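Local coordinates for 3-oxoacyl-(Acyl-carrier protein) synthase (PDB 4EFI) that probably catalyses the condensation that forms a 3-oxoacyl-(acyl-carrier protein), the chain-extending step of fatty acid synthesis, at residues Phe40-Val48 with Pro164-Leu172; Leu152-Lys160 with Gly299-Pro307. One frame throughout, in Å; residues are numbered along the deposited sequence.

Along the chain the four segments alternate: 40-48, 152-160, 164-172, 299-307. The centres of the two contacts lie about 21 Å apart, contact 2 near the middle of the molecule and contact 1 at its periphery. Strand 149-156, which carries part of contact 2, is followed in the chain by helix 167-170 of contact 1, so only a short loop separates Leu152-Lys160 from Pro164-Leu172. The two contacts also touch directly, through a probable hydrogen bond from Asn300 N to Leu172 O (2.9 Å). Peripheral helix 42-52 is thereby linked, through the short helix 167-170, to the buried loop before helix 305-313, within one thiolase-type fold.

Contact 1: Phe40-Val48 with Pro164-Leu172; sequences FDASAVRDV and PTDRSTSLL
Phe40 and Arg167 bring the two backbones to 7.2 Å between their CA atoms, and Val45 and Leu171 follow with CA atoms 8.0 Å apart. Phe40 lies two residues before helix 42-52, while Arg167 opens the short helix 167-170. The Phe40 ring is the main bridge: Arg167 CB sits over one face, a CH-pi contact 3.9 Å from the ring centroid and 22° off its normal, and Thr165 O reaches the rim near the ring plane, 3.6 Å from CE1. Arg167 starts out extended, with CG anti to the backbone N, but bends at chi3 (70°). That bend carries the guanidinium past the ring to the helix, where NH1 lies 3.6 Å from Ala44 CB and NE packs on Val48 CG2. Ring and guanidinium planes stand 71° apart, so the two groups do not stack. In this outer part of a KAS III-like, thiolase-type fold, helix 42-52 rests on the loop and short helix that come after strand 149-156. Farther along, Val48 CG1 meets Leu171 CD1 at 3.7 Å, and the other Leu171 methyl, CD2, faces Val45 CG1. Asp166 is the N-cap of helix 167-170: its OD2 takes the capping bond from Thr169 N and, on its anti lone pair, a second bond from Thr169 OG1, while its backbone O accepts from both Ser170 N and Ser170 OG.

Contact 2: Leu152-Lys160 with Gly299-Pro307; sequences LAVGDTISK and GNTSCASIP
Asp156 faces Ser302 from the end of strand 149-156, and its side chain can be followed outward atom by atom. CB comes 4.0 Å from Ser302 CB, and CG lies 3.8 Å from Ser302 OG. At the tip the two oxygens part company. OD2 accepts a hydrogen bond from Ser302 OG at 2.8 Å, met on the anti side and 17° out of the carboxylate plane; OD1 is hydrogen-bonded to Ser95 OG, Gln96 N and Thr97 OG1, after strand 90-94. These bonds hold the carboxylate's rotation, while chi1 (-110°) keeps CG away from a staggered position. Ser302 OG also bonds an unidentified ligand, probably from the crystallisation liquor, and Ile158 CG1 packs on Ser302 CB at 3.7 Å. Val154 CG1 meets Cys303 CB, also at 3.7 Å, and Cys303 SG, in one of two conformers, comes 3.3 Å from Gly155 O. The loop Gly299-Ser302 contains an Asx turn, Ser302 N donating to Asn300 OD1 at 2.9 Å. Its Gly-Asn-Thr-Ser run probably matches the motif that in KAS III relatives supplies the asparagine of a Cys-His-Asn triad: Asn300 touches His270, whose ND1 is hydrogen-bonded to Ser305 OG. Ala304, just before helix 305-313, and Pro307 within it lie against strand 176-184, next to strand 149-156 in the sheet, and Ile306 and Pro307 against Tyr131 of helix 130-143.

Contact 1: Phe40-Val48 with Pro164-Leu172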
loop_
_atom_site.group_PDB
_atom_site.type_symbol
_atom_site.label_atom_id
_atom_site.label_comp_id
_atom_site.label_asym_id
_atom_site.label_seq_id
_atom_site.Cartn_x
_atom_site.Cartn_y
_atom_site.Cartn_z
ATOM N N PHE A 40 -24.300 13.301 -5.160
ATOM C CA PHE A 40 -24.100 14.027 -3.921
ATOM C C PHE A 40 -24.150 15.525 -4.240
ATOM O O PHE A 40 -23.862 15.937 -5.362
ATOM C CB PHE A 40 -22.773 13.623 -3.266
ATOM C CG PHE A 40 -22.607 12.131 -3.105
ATOM C CD1 PHE A 40 -23.368 11.433 -2.179
ATOM C CD2 PHE A 40 -21.696 11.430 -3.881
ATOM C CE1 PHE A 40 -23.222 10.053 -2.040
ATOM C CE2 PHE A 40 -21.547 10.057 -3.740
ATOM C CZ PHE A 40 -22.313 9.377 -2.816
ATOM N N ASP A 41 -24.527 16.329 -3.263
ATOM C CA ASP A 41 -24.606 17.772 -3.471
ATOM C C ASP A 41 -23.214 18.331 -3.737
ATOM O O ASP A 41 -22.255 17.914 -3.105
ATOM C CB ASP A 41 -25.202 18.454 -2.241
ATOM N N ALA A 42 -23.111 19.291 -4.655
ATOM C CA ALA A 42 -21.829 19.909 -4.970
ATOM C C ALA A 42 -21.146 20.497 -3.729
ATOM O O ALA A 42 -19.950 20.362 -3.565
ATOM C CB ALA A 42 -22.009 20.992 -6.016
ATOM N N SER A 43 -21.915 21.146 -2.864
ATOM C CA SER A 43 -21.350 21.748 -1.655
ATOM C C SER A 43 -20.762 20.689 -0.735
ATOM O O SER A 43 -19.657 20.842 -0.210
ATOM C CB SER A 43 -22.417 22.529 -0.900
ATOM O OG SER A 43 -23.068 23.442 -1.758
ATOM N N ALA A 44 -21.497 19.598 -0.551
ATOM C CA ALA A 44 -21.035 18.534 0.317
ATOM C C ALA A 44 -19.791 17.876 -0.281
ATOM O O ALA A 44 -18.844 17.576 0.436
ATOM C CB ALA A 44 -22.139 17.503 0.523
ATOM N N VAL A 45 -19.788 17.672 -1.590
ATOM C CA VAL A 45 -18.628 17.094 -2.244
ATOM C C VAL A 45 -17.433 18.019 -2.065
ATOM O O VAL A 45 -16.327 17.566 -1.789
ATOM C CB VAL A 45 -18.866 16.882 -3.749
ATOM C CG1 VAL A 45 -17.566 16.510 -4.446
ATOM C CG2 VAL A 45 -19.925 15.816 -3.977
ATOM N N ARG A 46 -17.663 19.320 -2.206
ATOM C CA ARG A 46 -16.573 20.280 -2.122
ATOM C C ARG A 46 -15.920 20.258 -0.746
ATOM O O ARG A 46 -14.698 20.248 -0.630
ATOM C CB ARG A 46 -17.095 21.689 -2.422
ATOM C CG ARG A 46 -16.257 22.804 -1.820
ATOM C CD ARG A 46 -16.694 24.172 -2.320
ATOM N NE ARG A 46 -17.875 24.669 -1.622
ATOM C CZ ARG A 46 -19.047 24.897 -2.207
ATOM N NH1 ARG A 46 -19.206 24.665 -3.505
ATOM N NH2 ARG A 46 -20.064 25.353 -1.493
ATOM N N ASP A 47 -16.742 20.235 0.296
ATOM C CA ASP A 47 -16.234 20.217 1.664
ATOM C C ASP A 47 -15.481 18.928 2.008
ATOM O O ASP A 47 -14.451 18.969 2.674
ATOM C CB ASP A 47 -17.367 20.494 2.653
ATOM C CG ASP A 47 -17.838 21.941 2.607
ATOM O OD1 ASP A 47 -17.132 22.782 2.010
ATOM O OD2 ASP A 47 -18.912 22.234 3.163
ATOM N N VAL A 48 -15.997 17.791 1.550
ATOM C CA VAL A 48 -15.351 16.502 1.792
ATOM C C VAL A 48 -14.035 16.379 1.033
ATOM O O VAL A 48 -13.042 15.940 1.594
ATOM C CB VAL A 48 -16.265 15.337 1.394
ATOM C CG1 VAL A 48 -15.498 14.037 1.472
ATOM C CG2 VAL A 48 -17.485 15.297 2.299
ATOM N N PRO A 164 -21.860 2.855 -4.005
ATOM C CA PRO A 164 -21.918 4.164 -4.672
ATOM C C PRO A 164 -22.830 5.160 -3.969
ATOM O O PRO A 164 -22.777 6.348 -4.307
ATOM C CB PRO A 164 -22.479 3.832 -6.062
ATOM C CG PRO A 164 -23.284 2.592 -5.849
ATOM C CD PRO A 164 -22.503 1.799 -4.816
ATOM N N THR A 165 -23.659 4.714 -3.027
ATOM C CA THR A 165 -24.498 5.657 -2.275
ATOM C C THR A 165 -23.804 6.171 -1.014
ATOM O O THR A 165 -24.330 7.048 -0.335
ATOM C CB THR A 165 -25.838 5.034 -1.845
ATOM O OG1 THR A 165 -25.602 4.065 -0.818
ATOM C CG2 THR A 165 -26.555 4.389 -3.030
ATOM N N ASP A 166 -22.626 5.639 -0.700
ATOM C CA ASP A 166 -21.880 6.112 0.457
ATOM C C ASP A 166 -20.850 7.171 0.052
ATOM O O ASP A 166 -19.888 6.892 -0.641
ATOM C CB ASP A 166 -21.174 4.967 1.162
ATOM C CG ASP A 166 -20.492 5.425 2.428
ATOM O OD1 ASP A 166 -21.205 5.783 3.387
ATOM O OD2 ASP A 166 -19.255 5.472 2.467
ATOM N N ARG A 167 -21.036 8.390 0.528
ATOM C CA ARG A 167 -20.213 9.513 0.086
ATOM C C ARG A 167 -18.761 9.397 0.550
ATOM O O ARG A 167 -17.819 9.619 -0.222
ATOM C CB ARG A 167 -20.828 10.804 0.612
ATOM C CG ARG A 167 -20.200 12.063 0.055
ATOM C CD ARG A 167 -20.870 13.271 0.686
ATOM N NE ARG A 167 -20.508 13.383 2.094
ATOM C CZ ARG A 167 -21.217 14.025 3.016
ATOM N NH1 ARG A 167 -22.369 14.611 2.703
ATOM N NH2 ARG A 167 -20.773 14.072 4.266
ATOM N N SER A 168 -18.572 8.997 1.802
ATOM C CA SER A 168 -17.247 9.005 2.408
ATOM C C SER A 168 -16.294 8.073 1.679
ATOM O O SER A 168 -15.149 8.438 1.402
ATOM C CB SER A 168 -17.328 8.620 3.887
ATOM O OG SER A 168 -18.115 9.555 4.606
ATOM N N THR A 169 -16.764 6.875 1.354
ATOM C CA THR A 169 -15.916 5.903 0.698
ATOM C C THR A 169 -15.862 6.143 -0.814
ATOM O O THR A 169 -14.822 5.947 -1.425
ATOM C CB THR A 169 -16.325 4.433 1.024
ATOM O OG1 THR A 169 -17.684 4.176 0.647
ATOM C CG2 THR A 169 -16.145 4.148 2.509
ATOM N N SER A 170 -16.979 6.584 -1.398
ATOM C CA SER A 170 -17.036 6.800 -2.848
ATOM C C SER A 170 -16.041 7.831 -3.332
ATOM O O SER A 170 -15.454 7.684 -4.406
ATOM C CB SER A 170 -18.434 7.241 -3.270
ATOM O OG SER A 170 -19.321 6.147 -3.284
ATOM N N LEU A 171 -15.849 8.899 -2.568
ATOM C CA LEU A 171 -14.964 9.973 -2.987
ATOM C C LEU A 171 -13.498 9.707 -2.653
ATOM O O LEU A 171 -12.610 10.410 -3.134
ATOM C CB LEU A 171 -15.396 11.270 -2.288
ATOM C CG LEU A 171 -16.704 11.933 -2.726
ATOM C CD1 LEU A 171 -17.048 13.063 -1.778
ATOM C CD2 LEU A 171 -16.616 12.475 -4.134
ATOM N N LEU A 172 -13.235 8.704 -1.828
ATOM C CA LEU A 172 -11.921 8.501 -1.252
ATOM C C LEU A 172 -10.979 7.592 -2.032
ATOM O O LEU A 172 -9.807 7.892 -2.195
ATOM C CB LEU A 172 -12.090 7.938 0.159
ATOM C CG LEU A 172 -10.796 7.658 0.914
ATOM C CD1 LEU A 172 -9.956 8.891 1.089
ATOM C CD2 LEU A 172 -11.145 7.057 2.271
#

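Contact 2: Leu152-Lys160 with Gly299-Pro307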
loop_
_atom_site.group_PDB
_atom_site.type_symbol
_atom_site.label_atom_id
_atom_site.label_comp_id
_atom_site.label_asym_id
_atom_site.label_seq_id
_atom_site.Cartn_x
_atom_site.Cartn_y
_atom_site.Cartn_z
ATOM N N LEU A 152 7.510 -8.364 -5.344
ATOM C CA LEU A 152 6.389 -8.039 -4.495
ATOM C C LEU A 152 5.338 -7.353 -5.329
ATOM O O LEU A 152 5.529 -6.215 -5.778
ATOM C CB LEU A 152 6.797 -7.120 -3.340
ATOM C CG LEU A 152 7.993 -7.539 -2.502
ATOM C CD1 LEU A 152 8.320 -6.423 -1.526
ATOM C CD2 LEU A 152 7.740 -8.847 -1.794
ATOM N N ALA A 153 4.233 -8.054 -5.542
ATOM C CA ALA A 153 3.105 -7.548 -6.312
ATOM C C ALA A 153 2.087 -7.043 -5.307
ATOM O O ALA A 153 1.442 -7.832 -4.609
ATOM C CB ALA A 153 2.520 -8.674 -7.153
ATOM N N VAL A 154 1.974 -5.722 -5.149
ATOM C CA VAL A 154 1.177 -5.122 -4.096
ATOM C C VAL A 154 0.172 -4.196 -4.780
ATOM O O VAL A 154 0.558 -3.221 -5.443
ATOM C CB VAL A 154 2.043 -4.370 -3.078
ATOM C CG1 VAL A 154 1.152 -3.758 -1.974
ATOM C CG2 VAL A 154 3.101 -5.311 -2.511
ATOM N N GLY A 155 -1.114 -4.522 -4.683
ATOM C CA GLY A 155 -2.096 -3.776 -5.456
ATOM C C GLY A 155 -3.506 -4.042 -4.996
ATOM O O GLY A 155 -3.783 -5.004 -4.276
ATOM N N ASP A 156 -4.423 -3.191 -5.435
ATOM C CA ASP A 156 -5.820 -3.338 -5.046
ATOM C C ASP A 156 -6.695 -2.601 -6.039
ATOM O O ASP A 156 -6.256 -1.616 -6.668
ATOM C CB ASP A 156 -6.076 -2.740 -3.654
ATOM C CG ASP A 156 -6.353 -3.779 -2.584
ATOM O OD1 ASP A 156 -6.811 -4.904 -2.865
ATOM O OD2 ASP A 156 -6.106 -3.438 -1.412
ATOM N N THR A 157 -7.937 -3.045 -6.153
ATOM C CA THR A 157 -8.968 -2.270 -6.845
ATOM C C THR A 157 -10.131 -2.088 -5.859
ATOM O O THR A 157 -11.203 -2.658 -6.013
ATOM C CB THR A 157 -9.465 -2.922 -8.146
ATOM O OG1 THR A 157 -10.026 -4.202 -7.862
ATOM C CG2 THR A 157 -8.332 -3.103 -9.145
ATOM N N ILE A 158 -9.917 -1.283 -4.823
ATOM C CA ILE A 158 -10.942 -1.091 -3.803
ATOM C C ILE A 158 -12.186 -0.447 -4.392
ATOM O O ILE A 158 -13.281 -0.569 -3.828
ATOM C CB ILE A 158 -10.445 -0.240 -2.608
ATOM C CG1 ILE A 158 -9.324 -0.976 -1.884
ATOM C CG2 ILE A 158 -11.591 0.141 -1.650
ATOM C CD1 ILE A 158 -9.683 -2.352 -1.377
ATOM N N SER A 159 -12.070 0.231 -5.529
ATOM C CA SER A 159 -13.260 0.814 -6.151
ATOM C C SER A 159 -14.361 -0.237 -6.368
ATOM O O SER A 159 -15.553 0.104 -6.335
ATOM C CB SER A 159 -12.919 1.490 -7.483
ATOM O OG SER A 159 -12.601 0.512 -8.430
ATOM N N LYS A 160 -13.981 -1.503 -6.522
ATOM C CA LYS A 160 -14.931 -2.564 -6.811
ATOM C C LYS A 160 -15.743 -2.997 -5.579
ATOM O O LYS A 160 -16.662 -3.805 -5.688
ATOM C CB LYS A 160 -14.186 -3.772 -7.382
ATOM C CG LYS A 160 -13.536 -3.567 -8.749
ATOM C CD LYS A 160 -12.927 -4.895 -9.231
ATOM C CE LYS A 160 -11.878 -4.721 -10.305
ATOM N NZ LYS A 160 -12.499 -4.471 -11.625
ATOM N N GLY A 299 -6.248 9.413 -5.256
ATOM C CA GLY A 299 -7.036 8.974 -4.120
ATOM C C GLY A 299 -6.233 8.051 -3.226
ATOM O O GLY A 299 -5.016 7.911 -3.362
ATOM N N ASN A 300 -6.930 7.422 -2.291
ATOM C CA ASN A 300 -6.368 6.414 -1.399
ATOM C C ASN A 300 -6.366 5.093 -2.161
ATOM O O ASN A 300 -7.430 4.602 -2.523
ATOM C CB ASN A 300 -7.269 6.364 -0.160
ATOM C CG ASN A 300 -6.945 5.264 0.813
ATOM O OD1 ASN A 300 -6.372 4.225 0.473
ATOM N ND2 ASN A 300 -7.369 5.475 2.059
ATOM N N THR A 301 -5.182 4.533 -2.417
ATOM C CA THR A 301 -5.052 3.302 -3.207
ATOM C C THR A 301 -4.695 2.112 -2.341
ATOM O O THR A 301 -4.122 1.129 -2.807
ATOM C CB THR A 301 -4.026 3.450 -4.342
ATOM O OG1 THR A 301 -2.743 3.816 -3.811
ATOM C CG2 THR A 301 -4.508 4.492 -5.360
ATOM N N SER A 302 -5.095 2.179 -1.077
ATOM C CA SER A 302 -5.000 1.005 -0.196
ATOM C C SER A 302 -3.576 0.469 -0.187
ATOM O O SER A 302 -2.637 1.204 0.100
ATOM C CB SER A 302 -5.958 -0.073 -0.699
ATOM O OG SER A 302 -5.980 -1.193 0.193
ATOM N N CYS A 303 -3.338 -0.831 -0.219
ATOM C CA CYS A 303 -1.974 -1.341 -0.066
ATOM C C CYS A 303 -0.967 -0.802 -1.088
ATOM O O CYS A 303 0.229 -0.837 -0.834
ATOM C CB CYS A 303 -1.930 -2.875 -0.098
ATOM S SG CYS A 303 -2.590 -3.599 -1.596
ATOM N N ALA A 304 -1.449 -0.324 -2.234
ATOM C CA ALA A 304 -0.554 0.250 -3.243
ATOM C C ALA A 304 -0.047 1.644 -2.901
ATOM O O ALA A 304 0.819 2.169 -3.613
ATOM C CB ALA A 304 -1.235 0.294 -4.581
ATOM N N SER A 305 -0.570 2.257 -1.846
ATOM C CA SER A 305 -0.378 3.686 -1.683
ATOM C C SER A 305 1.096 4.069 -1.488
ATOM O O SER A 305 1.543 5.064 -2.046
ATOM C CB SER A 305 -1.249 4.210 -0.548
ATOM O OG SER A 305 -0.767 3.730 0.690
ATOM N N ILE A 306 1.851 3.320 -0.694
ATOM C CA ILE A 306 3.254 3.669 -0.485
ATOM C C ILE A 306 4.127 3.468 -1.734
ATOM O O ILE A 306 4.854 4.365 -2.135
ATOM C CB ILE A 306 3.831 2.966 0.772
ATOM C CG1 ILE A 306 3.157 3.525 2.029
ATOM C CG2 ILE A 306 5.340 3.147 0.816
ATOM C CD1 ILE A 306 3.478 2.769 3.309
ATOM N N PRO A 307 4.070 2.287 -2.380
ATOM C CA PRO A 307 4.885 2.165 -3.598
ATOM C C PRO A 307 4.463 3.151 -4.701
ATOM O O PRO A 307 5.311 3.651 -5.441
ATOM C CB PRO A 307 4.702 0.695 -4.019
ATOM C CG PRO A 307 3.489 0.217 -3.295
ATOM C CD PRO A 307 3.474 1.007 -1.993
#